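Local coordinates for protein acetyltransferase (Vibrio fischeri, PDB 3JVN) that probably transfers an acyl group, as expected of the acetyl-CoA-dependent GNAT family to which it belongs, though its acceptor substrate is not established, at residues L23-E26 against H27-C31; L78-T81 against V82-L85; L94-K98 against E99-E103. One frame throughout, in Å; residues are numbered along the deposited sequence.

Interaction 1: residues L23-E26 against H27-C31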
# COMPACT_ATOMS: atom_id res chain seq x y z
N LEU A 23 -12.23 5.93 -23.50
CA LEU A 23 -12.19 6.00 -22.04
C LEU A 23 -11.83 7.41 -21.58
O LEU A 23 -12.59 8.06 -20.86
CB LEU A 23 -11.16 5.01 -21.47
CG LEU A 23 -10.97 5.05 -19.94
CD1 LEU A 23 -12.31 4.80 -19.25
CD2 LEU A 23 -9.95 4.00 -19.49
N HIS A 24 -10.66 7.87 -22.01
CA HIS A 24 -10.19 9.19 -21.64
C HIS A 24 -11.13 10.29 -22.08
O HIS A 24 -11.26 11.31 -21.40
CB HIS A 24 -8.81 9.43 -22.23
CG HIS A 24 -7.76 8.53 -21.66
ND1 HIS A 24 -6.56 8.28 -22.30
CD2 HIS A 24 -7.73 7.81 -20.52
CE1 HIS A 24 -5.84 7.45 -21.58
NE2 HIS A 24 -6.52 7.15 -20.49
N ASP A 25 -11.79 10.09 -23.22
CA ASP A 25 -12.71 11.10 -23.72
C ASP A 25 -13.87 11.32 -22.76
O ASP A 25 -14.15 12.45 -22.36
CB ASP A 25 -13.26 10.69 -25.08
CG ASP A 25 -14.04 11.81 -25.74
OD1 ASP A 25 -13.40 12.78 -26.18
OD2 ASP A 25 -15.28 11.74 -25.81
N GLU A 26 -14.55 10.23 -22.41
CA GLU A 26 -15.68 10.29 -21.50
C GLU A 26 -15.24 10.84 -20.14
O GLU A 26 -16.03 11.46 -19.43
CB GLU A 26 -16.30 8.89 -21.34
CG GLU A 26 -16.67 8.21 -22.66
CD GLU A 26 -17.05 6.74 -22.52
OE1 GLU A 26 -17.22 6.06 -23.56
OE2 GLU A 26 -17.19 6.27 -21.37
N HIS A 27 -13.98 10.62 -19.79
CA HIS A 27 -13.44 11.11 -18.53
C HIS A 27 -13.51 12.63 -18.48
O HIS A 27 -13.97 13.22 -17.51
CB HIS A 27 -11.99 10.63 -18.35
CG HIS A 27 -11.86 9.37 -17.54
ND1 HIS A 27 -12.89 8.46 -17.39
CD2 HIS A 27 -10.82 8.88 -16.83
CE1 HIS A 27 -12.49 7.47 -16.63
NE2 HIS A 27 -11.24 7.69 -16.27
N HIS A 28 -13.05 13.26 -19.56
CA HIS A 28 -13.03 14.71 -19.70
C HIS A 28 -14.43 15.30 -19.87
O HIS A 28 -14.61 16.51 -19.88
CB HIS A 28 -12.18 15.10 -20.91
CG HIS A 28 -11.79 16.54 -20.94
ND1 HIS A 28 -10.90 17.08 -20.05
CD2 HIS A 28 -12.19 17.55 -21.74
CE1 HIS A 28 -10.77 18.38 -20.29
NE2 HIS A 28 -11.54 18.69 -21.31
N GLN A 29 -15.43 14.42 -20.00
CA GLN A 29 -16.81 14.86 -20.17
C GLN A 29 -17.64 14.84 -18.88
O GLN A 29 -18.68 15.49 -18.79
CB GLN A 29 -17.48 14.03 -21.26
CG GLN A 29 -17.00 14.40 -22.67
CD GLN A 29 -17.58 13.53 -23.78
OE1 GLN A 29 -17.49 13.87 -24.96
NE2 GLN A 29 -18.16 12.39 -23.40
N GLN A 30 -17.19 14.09 -17.88
CA GLN A 30 -17.88 14.05 -16.59
C GLN A 30 -17.24 15.11 -15.70
O GLN A 30 -17.91 16.02 -15.22
CB GLN A 30 -17.75 12.68 -15.91
CG GLN A 30 -18.70 11.61 -16.42
CD GLN A 30 -18.10 10.77 -17.53
OE1 GLN A 30 -17.04 10.16 -17.36
NE2 GLN A 30 -18.78 10.71 -18.67
N CYS A 31 -15.94 14.98 -15.49
CA CYS A 31 -15.19 15.92 -14.67
C CYS A 31 -14.10 16.56 -15.53
O CYS A 31 -12.93 16.16 -15.47
CB CYS A 31 -14.56 15.18 -13.48
SG CYS A 31 -13.47 16.17 -12.43
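Leu-23 and His-27, one helical turn apart, run side by side in the same direction. Leu-23 CG lies over one face of the imidazole, and CD1 comes within 3.7 Å of His-27 CE1; putting CG opposite the backbone N (chi1 176°) turns the branched end along the helix toward that ring. A leucine suits this buried place, its branched apolar end packing on the imidazole and on strand 86-96 beyond. On the other flank of the turn the Asp-25 carboxylate meets the end of Gln-29, OD2 lying 3.6 Å from Gln-29 CD with the two planar groups 69° apart. The residues lie in the last turns of helix 13-30, the first helix of the GNAT fold, whose buried flank rests on the central sheet. Its backbone keeps the alpha pattern here: His-27 N bonds to Leu-23 O at 3.1 Å and His-28 N to His-24 O at 3.2 Å. Further out, Leu-23 packs on Glu-93 and Tyr-95 of strand 86-96. His-24 NE2 bonds to Glu-93 OE2, and Glu-26 OE1 reaches the hydroxyl of Tyr-95, while OE2 makes a long, weak ion pair with Arg-101.

Interaction 2: residues L78-T81 against V82-L85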
# COMPACT_ATOMS: atom_id res chain seq x y z
N LEU A 78 6.31 -2.63 -2.37
CA LEU A 78 6.50 -1.69 -1.29
C LEU A 78 7.91 -2.02 -0.79
O LEU A 78 8.16 -3.06 -0.17
CB LEU A 78 5.48 -1.94 -0.19
CG LEU A 78 5.65 -1.11 1.07
CD1 LEU A 78 5.32 0.35 0.77
CD2 LEU A 78 4.74 -1.65 2.16
N ILE A 79 8.85 -1.14 -1.11
CA ILE A 79 10.25 -1.30 -0.74
C ILE A 79 10.62 -0.45 0.47
O ILE A 79 10.26 0.74 0.56
CB ILE A 79 11.15 -0.94 -1.93
CG1 ILE A 79 10.99 -2.01 -3.02
CG2 ILE A 79 12.58 -0.77 -1.49
CD1 ILE A 79 11.77 -1.72 -4.30
N SER A 80 11.33 -1.06 1.40
CA SER A 80 11.77 -0.36 2.59
C SER A 80 13.25 -0.63 2.81
O SER A 80 13.90 -1.35 2.04
CB SER A 80 10.97 -0.81 3.81
OG SER A 80 11.11 -2.20 4.04
N THR A 81 13.78 -0.04 3.87
CA THR A 81 15.18 -0.23 4.20
C THR A 81 15.31 -1.15 5.41
O THR A 81 16.41 -1.38 5.90
CB THR A 81 15.83 1.11 4.53
OG1 THR A 81 15.15 1.71 5.64
CG2 THR A 81 15.76 2.05 3.35
N VAL A 82 14.18 -1.69 5.87
CA VAL A 82 14.20 -2.56 7.04
C VAL A 82 13.32 -3.79 6.90
O VAL A 82 13.13 -4.52 7.87
CB VAL A 82 13.74 -1.80 8.29
CG1 VAL A 82 14.61 -0.58 8.50
CG2 VAL A 82 12.27 -1.40 8.14
N SER A 83 12.77 -4.00 5.72
CA SER A 83 11.91 -5.16 5.50
C SER A 83 12.00 -5.61 4.07
O SER A 83 12.26 -4.82 3.16
CB SER A 83 10.45 -4.83 5.81
OG SER A 83 10.26 -4.53 7.19
N LYS A 84 11.78 -6.90 3.87
CA LYS A 84 11.80 -7.46 2.54
C LYS A 84 10.63 -6.84 1.77
O LYS A 84 9.62 -6.46 2.35
CB LYS A 84 11.67 -8.99 2.60
CG LYS A 84 12.91 -9.75 2.13
CD LYS A 84 13.99 -9.86 3.22
CE LYS A 84 15.41 -9.76 2.63
NZ LYS A 84 15.66 -10.66 1.46
N LEU A 85 10.78 -6.75 0.46
CA LEU A 85 9.75 -6.18 -0.39
C LEU A 85 8.43 -6.96 -0.25
O LEU A 85 8.43 -8.18 -0.14
CB LEU A 85 10.24 -6.21 -1.85
CG LEU A 85 11.71 -5.87 -2.05
CD1 LEU A 85 12.07 -4.62 -1.25
CD2 LEU A 85 12.58 -7.04 -1.60
O HOH W 1 15.03 -4.04 3.25
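Val-82 follows directly on Thr-81 where the chain doubles back, and their side chains lie across one another, Val-82 CG1 being 3.7 Å from Thr-81 OG1. The hydroxyl of Thr-81 has its main partner in the second subunit, Asp-53 OD1, while Val-82 packs on Cys-56 of that subunit; a branched apolar residue is at home in such a buried place. At Ser-83 the contact turns polar. Ser-80 OG, held between its own backbone N and carbonyl carbon (chi1 59°), faces back across the loop and makes a weak hydrogen bond of 3.0 Å to Ser-83 O. A water donates to the same Ser-83 O at 2.9 Å and to Ser-80 O at 3.2 Å, so a serine hydroxyl and a water both bridge the two arms at this carbonyl. Ser-83 OG in turn bends to Val-82 O, a weak bond of 2.9 Å. This loop closes the hairpin of the adjacent antiparallel strands 67-79 and 86-96 of the GNAT sheet, far out from the chain's centre; the two arms, Leu-78 to Thr-81 and Val-82 to Leu-85, run 150° apart. Lys-84 points away from the first arm, as befits a long charged side chain at the surface. With Leu-85 the arms come together again: its CA-H is directed at Leu-78 O, CA to O 3.5 Å with 149° at the hydrogen, just before the regular backbone pairing of Leu-78 with Val-86. The side chain of Leu-85 lies alongside that of Ile-79, methyl CD1 resting against CG1 and also facing CB and CG2. Leu-78 and Ile-79 also pair antiparallel with a strand of the second subunit, continuing the sheet across the interface, where Ile-79 meets its own counterpart.

Interaction 3: residues L94-K98 against E99-E103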
# COMPACT_ATOMS: atom_id res chain seq x y z
N LEU A 94 -10.15 0.69 -16.75
CA LEU A 94 -11.14 -0.30 -17.13
C LEU A 94 -12.19 0.41 -17.98
O LEU A 94 -12.75 1.42 -17.57
CB LEU A 94 -11.77 -0.89 -15.86
CG LEU A 94 -12.46 -2.26 -15.98
CD1 LEU A 94 -13.00 -2.68 -14.61
CD2 LEU A 94 -13.60 -2.18 -16.98
N TYR A 95 -12.46 -0.12 -19.17
CA TYR A 95 -13.44 0.50 -20.05
C TYR A 95 -14.37 -0.49 -20.74
O TYR A 95 -13.94 -1.57 -21.14
CB TYR A 95 -12.75 1.36 -21.12
CG TYR A 95 -13.71 1.96 -22.13
CD1 TYR A 95 -13.99 1.31 -23.33
CD2 TYR A 95 -14.37 3.16 -21.86
CE1 TYR A 95 -14.90 1.84 -24.24
CE2 TYR A 95 -15.28 3.70 -22.77
CZ TYR A 95 -15.54 3.04 -23.95
OH TYR A 95 -16.45 3.57 -24.85
N ILE A 96 -15.64 -0.10 -20.87
CA ILE A 96 -16.63 -0.94 -21.53
C ILE A 96 -17.44 -0.10 -22.50
O ILE A 96 -17.82 1.03 -22.19
CB ILE A 96 -17.63 -1.59 -20.52
CG1 ILE A 96 -16.89 -2.17 -19.32
CG2 ILE A 96 -18.41 -2.70 -21.22
CD1 ILE A 96 -16.78 -1.20 -18.15
N GLU A 97 -17.70 -0.64 -23.68
CA GLU A 97 -18.48 0.08 -24.68
C GLU A 97 -19.81 0.41 -24.06
O GLU A 97 -20.40 -0.43 -23.38
CB GLU A 97 -18.69 -0.80 -25.90
CG GLU A 97 -17.41 -1.14 -26.63
CD GLU A 97 -16.85 0.05 -27.40
OE1 GLU A 97 -15.97 -0.17 -28.26
OE2 GLU A 97 -17.30 1.19 -27.15
N LYS A 98 -20.28 1.64 -24.29
CA LYS A 98 -21.55 2.11 -23.73
C LYS A 98 -22.69 1.18 -24.15
O LYS A 98 -23.74 1.14 -23.51
CB LYS A 98 -21.82 3.56 -24.19
CG LYS A 98 -20.75 4.57 -23.74
CD LYS A 98 -21.23 6.04 -23.75
CE LYS A 98 -22.35 6.30 -22.72
NZ LYS A 98 -22.90 7.71 -22.63
N GLU A 99 -22.46 0.41 -25.20
CA GLU A 99 -23.46 -0.52 -25.71
C GLU A 99 -23.41 -1.86 -24.98
O GLU A 99 -24.34 -2.67 -25.08
CB GLU A 99 -23.23 -0.73 -27.20
CG GLU A 99 -24.29 -1.55 -27.89
CD GLU A 99 -23.82 -2.10 -29.20
OE1 GLU A 99 -23.42 -1.29 -30.07
OE2 GLU A 99 -23.83 -3.34 -29.37
N TYR A 100 -22.34 -2.11 -24.23
CA TYR A 100 -22.20 -3.37 -23.51
C TYR A 100 -22.15 -3.28 -21.98
O TYR A 100 -21.88 -4.27 -21.30
CB TYR A 100 -20.96 -4.10 -24.02
CG TYR A 100 -21.15 -4.71 -25.39
CD1 TYR A 100 -21.51 -6.05 -25.54
CD2 TYR A 100 -21.00 -3.93 -26.55
CE1 TYR A 100 -21.72 -6.60 -26.81
CE2 TYR A 100 -21.21 -4.48 -27.81
CZ TYR A 100 -21.57 -5.81 -27.93
OH TYR A 100 -21.78 -6.36 -29.18
N ARG A 101 -22.41 -2.09 -21.44
CA ARG A 101 -22.41 -1.93 -19.99
C ARG A 101 -23.66 -2.59 -19.41
O ARG A 101 -24.55 -3.00 -20.16
CB ARG A 101 -22.35 -0.45 -19.61
CG ARG A 101 -20.94 0.06 -19.40
CD ARG A 101 -20.44 0.93 -20.54
NE ARG A 101 -20.78 2.34 -20.37
CZ ARG A 101 -20.09 3.33 -20.91
NH1 ARG A 101 -19.02 3.07 -21.66
NH2 ARG A 101 -20.45 4.60 -20.71
N ARG A 102 -23.73 -2.69 -18.09
CA ARG A 102 -24.88 -3.31 -17.44
C ARG A 102 -25.05 -4.75 -17.92
O ARG A 102 -26.17 -5.24 -18.07
CB ARG A 102 -26.16 -2.52 -17.76
CG ARG A 102 -26.49 -1.39 -16.78
CD ARG A 102 -27.33 -1.91 -15.62
NE ARG A 102 -26.68 -3.02 -14.92
CZ ARG A 102 -27.22 -3.67 -13.89
NH1 ARG A 102 -28.43 -3.35 -13.44
NH2 ARG A 102 -26.55 -4.66 -13.32
N GLU A 103 -23.93 -5.43 -18.16
CA GLU A 103 -23.98 -6.81 -18.63
C GLU A 103 -23.01 -7.72 -17.88
O GLU A 103 -22.80 -8.87 -18.25
CB GLU A 103 -23.70 -6.84 -20.13
CG GLU A 103 -23.95 -8.18 -20.82
CD GLU A 103 -24.12 -8.02 -22.31
OE1 GLU A 103 -24.30 -9.05 -23.01
OE2 GLU A 103 -24.07 -6.87 -22.79
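Two hydrogen bonds tie Arg-101 to the last residue of strand 86-96 and Tyr-100 to the residue after it. Arg-101 NH1 donates to Ile-96 O at a fairly straight 156°; the modelled 2.4 Å is too short to take literally, but the oxygen sits at the guanidinium edge, near its plane, where an N-H can reach it. Tyr-100 N donates to Glu-97 O over 2.7 Å, arriving well above the carbonyl plane rather than on a lone pair, across the tight bend from Glu-97 to Tyr-100. With Lys-98 and Glu-99 both in helical backbone conformations, this is a type I beta turn. The turn stands between the fourth strand of the GNAT core and the helix 105-118, and Arg-101 opens the R/Q-x-x-G-x-G/A signature, which in relatives wraps the pyrophosphate of acetyl-CoA; the same role is probable here.

Apolar contacts run along the bend. Ile-96 CG2 rests 4.0 Å from Tyr-100 CB, and Ile-96 CB lies 3.8 Å from Arg-101 CD, so a beta-branched strand residue backs both the tyrosine and the aliphatic arm of the arginine. Glu-97 CB approaches the Tyr-100 ring at CD2, 3.9 Å away; the Tyr-100 side chain also packs on Ile-68 and Met-63.

Flat and charged groups meet around the guanidinium. Bends at chi2 and chi3 fold Arg-101 back over the turn, so that Lys-98 CG lies over one guanidinium face, while Tyr-95 CE2 stands 4.0 Å from NH1 at the edge, the ring and guanidinium planes being 85° apart. Lys-98 NZ remains 4.4 Å from Arg-101 NH2. Glu-26 of helix 13-30 is the partner of the Tyr-95 hydroxyl and, weakly, of Arg-101.

Overall arrangement
Interactions 1 and 3 are surface contacts about 15 Å apart between centres, and they touch through Glu-26 and Tyr-95. Helix 13-30 thereby meets the end of strand 86-96 beside the signature loop. Interaction 2, partly buried through the second subunit, lies across the chain's centre, its own centre about 39 Å from that of interaction 3, yet strands 67-79 and 86-96 link both to one sheet. Their chemistry follows position: leucine-histidine packing and helical backbone bonds in 23-28, serine and water bridging in the interface hairpin 78-85, and an arginine folded back onto a strand-end carbonyl in 94-103.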